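Local coordinates for plasmin and fibronectin-binding protein A (Streptococcus pneumoniae, PDB 4MR0) that acts as a surface adhesin and invasin of the pneumococcus, binding human fibronectin, plasmin, plasminogen and serum albumin, at residues Ala245-Asn250 with Phe315-Asn320; Gln271-Lys276 with Glu308-Lys313. One frame throughout, in Å; residues are numbered along the deposited sequence.

Interaction 1 of 2, residues Ala245-Asn250 with Phe315-Asn320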
loop_
_atom_site.group_PDB
_atom_site.type_symbol
_atom_site.label_atom_id
_atom_site.label_comp_id
_atom_site.label_asym_id
_atom_site.label_seq_id
_atom_site.Cartn_x
_atom_site.Cartn_y
_atom_site.Cartn_z
ATOM N N ALA A 245 -7.744 0.995 -11.644
ATOM C CA ALA A 245 -7.313 0.346 -12.883
ATOM C C ALA A 245 -7.520 -1.164 -12.917
ATOM O O ALA A 245 -7.987 -1.709 -13.921
ATOM C CB ALA A 245 -5.835 0.658 -13.154
ATOM N N PHE A 246 -7.162 -1.836 -11.826
ATOM C CA PHE A 246 -7.267 -3.291 -11.759
ATOM C C PHE A 246 -7.985 -3.834 -10.530
ATOM O O PHE A 246 -7.781 -3.353 -9.420
ATOM C CB PHE A 246 -5.864 -3.921 -11.775
ATOM C CG PHE A 246 -5.154 -3.826 -13.097
ATOM C CD1 PHE A 246 -5.368 -4.781 -14.086
ATOM C CD2 PHE A 246 -4.237 -2.804 -13.337
ATOM C CE1 PHE A 246 -4.678 -4.722 -15.299
ATOM C CE2 PHE A 246 -3.543 -2.737 -14.545
ATOM C CZ PHE A 246 -3.759 -3.695 -15.525
ATOM N N ALA A 247 -8.822 -4.844 -10.748
ATOM C CA ALA A 247 -9.512 -5.539 -9.665
ATOM C C ALA A 247 -9.142 -6.995 -9.937
ATOM O O ALA A 247 -9.742 -7.663 -10.781
ATOM C CB ALA A 247 -11.017 -5.345 -9.752
ATOM N N ILE A 248 -8.113 -7.462 -9.237
ATOM C CA ILE A 248 -7.599 -8.815 -9.380
ATOM C C ILE A 248 -8.118 -9.690 -8.243
ATOM O O ILE A 248 -7.712 -9.533 -7.097
ATOM C CB ILE A 248 -6.056 -8.787 -9.360
ATOM C CG1 ILE A 248 -5.548 -7.874 -10.487
ATOM C CG2 ILE A 248 -5.492 -10.193 -9.525
ATOM C CD1 ILE A 248 -4.094 -7.517 -10.366
ATOM N N GLY A 249 -9.021 -10.607 -8.564
ATOM C CA GLY A 249 -9.569 -11.467 -7.532
ATOM C C GLY A 249 -9.543 -12.939 -7.884
ATOM O O GLY A 249 -9.821 -13.316 -9.024
ATOM N N ASN A 250 -9.211 -13.769 -6.899
ATOM C CA ASN A 250 -9.150 -15.214 -7.087
ATOM C C ASN A 250 -8.261 -15.558 -8.279
ATOM O O ASN A 250 -8.527 -16.514 -9.010
ATOM C CB ASN A 250 -10.566 -15.777 -7.315
ATOM C CG ASN A 250 -10.688 -17.250 -6.924
ATOM O OD1 ASN A 250 -11.673 -17.923 -7.265
ATOM N ND2 ASN A 250 -9.696 -17.752 -6.204
ATOM N N PHE A 315 -14.126 -6.617 -1.482
ATOM C CA PHE A 315 -14.100 -6.875 -2.921
ATOM C C PHE A 315 -15.551 -7.090 -3.371
ATOM O O PHE A 315 -15.963 -8.206 -3.685
ATOM C CB PHE A 315 -13.243 -8.124 -3.197
ATOM C CG PHE A 315 -12.657 -8.176 -4.578
ATOM C CD1 PHE A 315 -11.556 -7.387 -4.914
ATOM C CD2 PHE A 315 -13.214 -8.998 -5.551
ATOM C CE1 PHE A 315 -11.019 -7.424 -6.201
ATOM C CE2 PHE A 315 -12.688 -9.044 -6.839
ATOM C CZ PHE A 315 -11.585 -8.248 -7.166
ATOM N N PRO A 316 -16.340 -6.007 -3.408
ATOM C CA PRO A 316 -17.756 -6.015 -3.797
ATOM C C PRO A 316 -18.075 -6.330 -5.254
ATOM O O PRO A 316 -19.240 -6.291 -5.654
ATOM C CB PRO A 316 -18.223 -4.619 -3.389
ATOM C CG PRO A 316 -17.014 -3.784 -3.667
ATOM C CD PRO A 316 -15.884 -4.634 -3.114
ATOM N N TYR A 317 -17.056 -6.673 -6.033
ATOM C CA TYR A 317 -17.232 -6.971 -7.450
ATOM C C TYR A 317 -17.649 -8.407 -7.725
ATOM O O TYR A 317 -18.026 -8.742 -8.847
ATOM C CB TYR A 317 -15.931 -6.660 -8.191
ATOM C CG TYR A 317 -15.287 -5.406 -7.659
ATOM C CD1 TYR A 317 -15.912 -4.168 -7.803
ATOM C CD2 TYR A 317 -14.100 -5.467 -6.922
ATOM C CE1 TYR A 317 -15.382 -3.020 -7.221
ATOM C CE2 TYR A 317 -13.561 -4.330 -6.335
ATOM C CZ TYR A 317 -14.212 -3.109 -6.486
ATOM O OH TYR A 317 -13.712 -1.983 -5.883
ATOM N N ALA A 318 -17.577 -9.253 -6.701
ATOM C CA ALA A 318 -17.940 -10.653 -6.846
ATOM C C ALA A 318 -18.633 -11.173 -5.589
ATOM O O ALA A 318 -18.717 -10.469 -4.576
ATOM C CB ALA A 318 -16.693 -11.485 -7.142
ATOM N N LEU A 319 -19.125 -12.405 -5.666
ATOM C CA LEU A 319 -19.814 -13.034 -4.547
ATOM C C LEU A 319 -18.886 -13.751 -3.570
ATOM O O LEU A 319 -19.295 -14.055 -2.450
ATOM C CB LEU A 319 -20.855 -14.036 -5.056
ATOM C CG LEU A 319 -22.097 -13.471 -5.740
ATOM C CD1 LEU A 319 -22.964 -14.632 -6.194
ATOM C CD2 LEU A 319 -22.861 -12.553 -4.783
ATOM N N ASN A 320 -17.652 -14.025 -3.990
ATOM C CA ASN A 320 -16.687 -14.720 -3.131
ATOM C C ASN A 320 -16.650 -14.062 -1.761
ATOM O O ASN A 320 -16.367 -12.873 -1.647
ATOM C CB ASN A 320 -15.292 -14.691 -3.760
ATOM C CG ASN A 320 -15.264 -15.320 -5.141
ATOM O OD1 ASN A 320 -14.465 -16.218 -5.415
ATOM N ND2 ASN A 320 -16.136 -14.845 -6.020
#
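A chi1 of -155° swings the Phe315 ring opposite its own amide nitrogen, so that it reaches out from the first residue of a type I beta turn, Phe315 to Ala318, onto the strand at Ala247-Gly249. Tyr317, two residues on, has CG anti to its carbonyl carbon (chi1 -39°), which brings the edge of its ring, at CD2, over the centre of one Phe315 face, 3.5 Å above the plane. The same CD2 approaches Ala247 CB at 4.2 Å. The leading atom of the phenyl ring is Phe315 CZ, 3.9 Å from Ala247 CB and 3.8 Å from Gly249 N. Ala247 C lies at the edge of that ring, near its plane. Gly249 presents only backbone, and Phe315 CE2 lies 4.0 Å from its CA. No hydrogen bond joins the segments; the contact is largely apolar and mostly buried, and the phenolic OH of Tyr317 is hydrogen-bonded to Gln271. Trp208 meets Phe315 edge-to-face, and Ile192, on strand 191-192, touches both Ala247 and Tyr317. The loop between strands 306-308 and 329-337 thus folds back over strand 243-252, outside the parallel beta-helix, while Ile248 faces strand 254-257.

Interaction 2 of 2, residues Gln271-Lys276 with Glu308-Lys313. With MN (manganese (II) ion), chain G.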
loop_
_atom_site.group_PDB
_atom_site.type_symbol
_atom_site.label_atom_id
_atom_site.label_comp_id
_atom_site.label_asym_id
_atom_site.label_seq_id
_atom_site.Cartn_x
_atom_site.Cartn_y
_atom_site.Cartn_z
ATOM N N GLN A 271 -6.362 -3.573 -6.784
ATOM C CA GLN A 271 -6.846 -4.350 -5.645
ATOM C C GLN A 271 -6.493 -5.796 -5.956
ATOM O O GLN A 271 -6.851 -6.318 -7.009
ATOM C CB GLN A 271 -8.361 -4.229 -5.457
ATOM C CG GLN A 271 -8.822 -2.865 -4.968
ATOM C CD GLN A 271 -10.335 -2.765 -4.878
ATOM O OE1 GLN A 271 -10.950 -3.295 -3.952
ATOM N NE2 GLN A 271 -10.942 -2.087 -5.846
ATOM N N ILE A 272 -5.777 -6.426 -5.035
ATOM C CA ILE A 272 -5.352 -7.810 -5.181
ATOM C C ILE A 272 -6.015 -8.529 -4.025
ATOM O O ILE A 272 -5.623 -8.346 -2.871
ATOM C CB ILE A 272 -3.810 -7.915 -5.060
ATOM C CG1 ILE A 272 -3.155 -7.072 -6.157
ATOM C CG2 ILE A 272 -3.363 -9.373 -5.166
ATOM C CD1 ILE A 272 -1.650 -6.868 -5.962
ATOM N N ALA A 273 -7.026 -9.330 -4.342
ATOM C CA ALA A 273 -7.803 -10.041 -3.331
ATOM C C ALA A 273 -7.864 -11.533 -3.591
ATOM O O ALA A 273 -8.254 -11.964 -4.676
ATOM C CB ALA A 273 -9.226 -9.472 -3.291
ATOM N N GLY A 274 -7.506 -12.317 -2.576
ATOM C CA GLY A 274 -7.524 -13.759 -2.716
ATOM C C GLY A 274 -6.733 -14.219 -3.923
ATOM O O GLY A 274 -7.074 -15.219 -4.558
ATOM N N SER A 275 -5.661 -13.502 -4.236
ATOM C CA SER A 275 -4.837 -13.851 -5.393
ATOM C C SER A 275 -3.425 -14.256 -4.997
ATOM O O SER A 275 -2.855 -13.711 -4.051
ATOM C CB SER A 275 -4.801 -12.680 -6.374
ATOM O OG SER A 275 -6.100 -12.446 -6.884
ATOM N N LYS A 276 -2.863 -15.214 -5.732
ATOM C CA LYS A 276 -1.535 -15.728 -5.435
ATOM C C LYS A 276 -0.509 -15.483 -6.546
ATOM O O LYS A 276 -0.824 -15.557 -7.738
ATOM C CB LYS A 276 -1.645 -17.226 -5.141
ATOM C CG LYS A 276 -0.338 -17.909 -4.755
ATOM C CD LYS A 276 -0.555 -19.407 -4.556
ATOM C CE LYS A 276 0.750 -20.107 -4.201
ATOM N NZ LYS A 276 0.571 -21.581 -4.059
ATOM N N GLU A 308 -5.530 -7.619 -0.083
ATOM C CA GLU A 308 -6.489 -8.035 0.922
ATOM C C GLU A 308 -7.029 -9.437 0.709
ATOM O O GLU A 308 -6.798 -10.056 -0.328
ATOM C CB GLU A 308 -7.666 -7.062 0.857
ATOM C CG GLU A 308 -8.425 -7.210 -0.475
ATOM C CD GLU A 308 -9.315 -6.034 -0.815
ATOM O OE1 GLU A 308 -9.989 -5.502 0.093
ATOM O OE2 GLU A 308 -9.354 -5.652 -2.006
ATOM N N PRO A 309 -7.734 -9.967 1.721
ATOM C CA PRO A 309 -8.314 -11.308 1.585
ATOM C C PRO A 309 -9.564 -11.094 0.735
ATOM O O PRO A 309 -10.009 -9.958 0.564
ATOM C CB PRO A 309 -8.623 -11.712 3.030
ATOM C CG PRO A 309 -8.838 -10.398 3.719
ATOM C CD PRO A 309 -7.750 -9.526 3.127
ATOM N N LEU A 310 -10.135 -12.167 0.206
ATOM C CA LEU A 310 -11.301 -12.042 -0.657
ATOM C C LEU A 310 -12.648 -12.135 0.065
ATOM O O LEU A 310 -13.118 -13.230 0.399
ATOM C CB LEU A 310 -11.210 -13.100 -1.770
ATOM C CG LEU A 310 -12.208 -13.078 -2.930
ATOM C CD1 LEU A 310 -12.174 -11.738 -3.647
ATOM C CD2 LEU A 310 -11.850 -14.207 -3.901
ATOM N N THR A 311 -13.252 -10.974 0.308
ATOM C CA THR A 311 -14.559 -10.882 0.964
ATOM C C THR A 311 -15.401 -9.882 0.181
ATOM O O THR A 311 -14.866 -9.059 -0.559
ATOM C CB THR A 311 -14.451 -10.378 2.431
ATOM O OG1 THR A 311 -14.043 -9.004 2.444
ATOM C CG2 THR A 311 -13.442 -11.218 3.212
ATOM N N ARG A 312 -16.717 -9.945 0.339
ATOM C CA ARG A 312 -17.585 -9.024 -0.376
ATOM C C ARG A 312 -17.398 -7.595 0.135
ATOM O O ARG A 312 -17.517 -6.633 -0.624
ATOM C CB ARG A 312 -19.044 -9.486 -0.248
ATOM C CG ARG A 312 -19.283 -10.824 -0.935
ATOM C CD ARG A 312 -20.700 -11.352 -0.737
ATOM N NE ARG A 312 -21.703 -10.541 -1.417
ATOM C CZ ARG A 312 -23.001 -10.837 -1.439
ATOM N NH1 ARG A 312 -23.446 -11.923 -0.818
ATOM N NH2 ARG A 312 -23.856 -10.049 -2.078
ATOM N N LYS A 313 -17.075 -7.467 1.418
ATOM C CA LYS A 313 -16.851 -6.162 2.030
ATOM C C LYS A 313 -15.671 -5.441 1.368
ATOM O O LYS A 313 -15.769 -4.268 1.010
ATOM C CB LYS A 313 -16.580 -6.332 3.529
ATOM C CG LYS A 313 -16.238 -5.037 4.261
ATOM C CD LYS A 313 -17.436 -4.104 4.348
ATOM C CE LYS A 313 -17.049 -2.757 4.955
ATOM N NZ LYS A 313 -16.396 -2.906 6.293
HETATM MN MN MN G . -10.733 -3.839 -1.719
#
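A manganese ion joins the side chains of Gln271 and Glu308 on two neighbouring strands. Glu308 binds it with both carboxylate oxygens, unequally: OE2 lies 2.3 Å from the metal and OE1 2.6 Å. Gln271 contributes its amide oxygen, OE1, also at 2.3 Å, and Gln306 and Gly314 complete the protein ligands. The shared ion allows Gln271 OE1 and Glu308 OE2, two acceptors, to lie 3.4 Å apart, with the amide and carboxylate planes turned 46° against each other. Glu308 CG sits between its backbone N and carbonyl carbon (chi1 67°), and the chain then extends to carry the carboxylate to the ion. The NE2 end of the Gln271 amide is held by Tyr317, which helps fix the rotation of the group and turns its oxygen to the metal.

Alongside the ion the backbones pair as parallel strands, Ala273 bridging to Glu308. Glu308 N gives a nearly straight bond to Ile272 O (2.9 Å, 172°), and the longer return bond runs from Gly274 N to Glu308 O. Ala273 CB packs against Glu308 CG and, at 3.7 Å, Leu310 CD1. Gly274, with a positive phi, follows the strand's end at Ala273, and Leu310 CB lies 3.9 Å from Gly274 CA. Ser275 OG turns back to Ala273 O, approaching from above the carbonyl plane. These are successive coils of the parallel beta-helix: strand 270-273, near the end of the first PbH1 repeat (251-274), lies between strands 243-252 and 306-308, and Leu310 also packs on Phe315 and Asn320 further along the same loop.

Overall arrangement
Interactions 1 and 2 have centres 7 Å apart and meet on adjacent strands, 243-252 and 270-273, of the beta-helix. Along the chain, interaction 2 is nested inside the loop closed by interaction 1. Among the bonds between them are the backbone pair Ile248 N and Gln271 O at 2.8 Å, and Tyr317 OH with Gln271 NE2, also 2.8 Å. The second makes Tyr317 of interaction 1 a second-shell residue of the manganese site in interaction 2. Gly314, a metal ligand, directly precedes Phe315, whose side chain comes within about 5 Å of a bound manganese, consistent with the ion helping to hold the start of this loop.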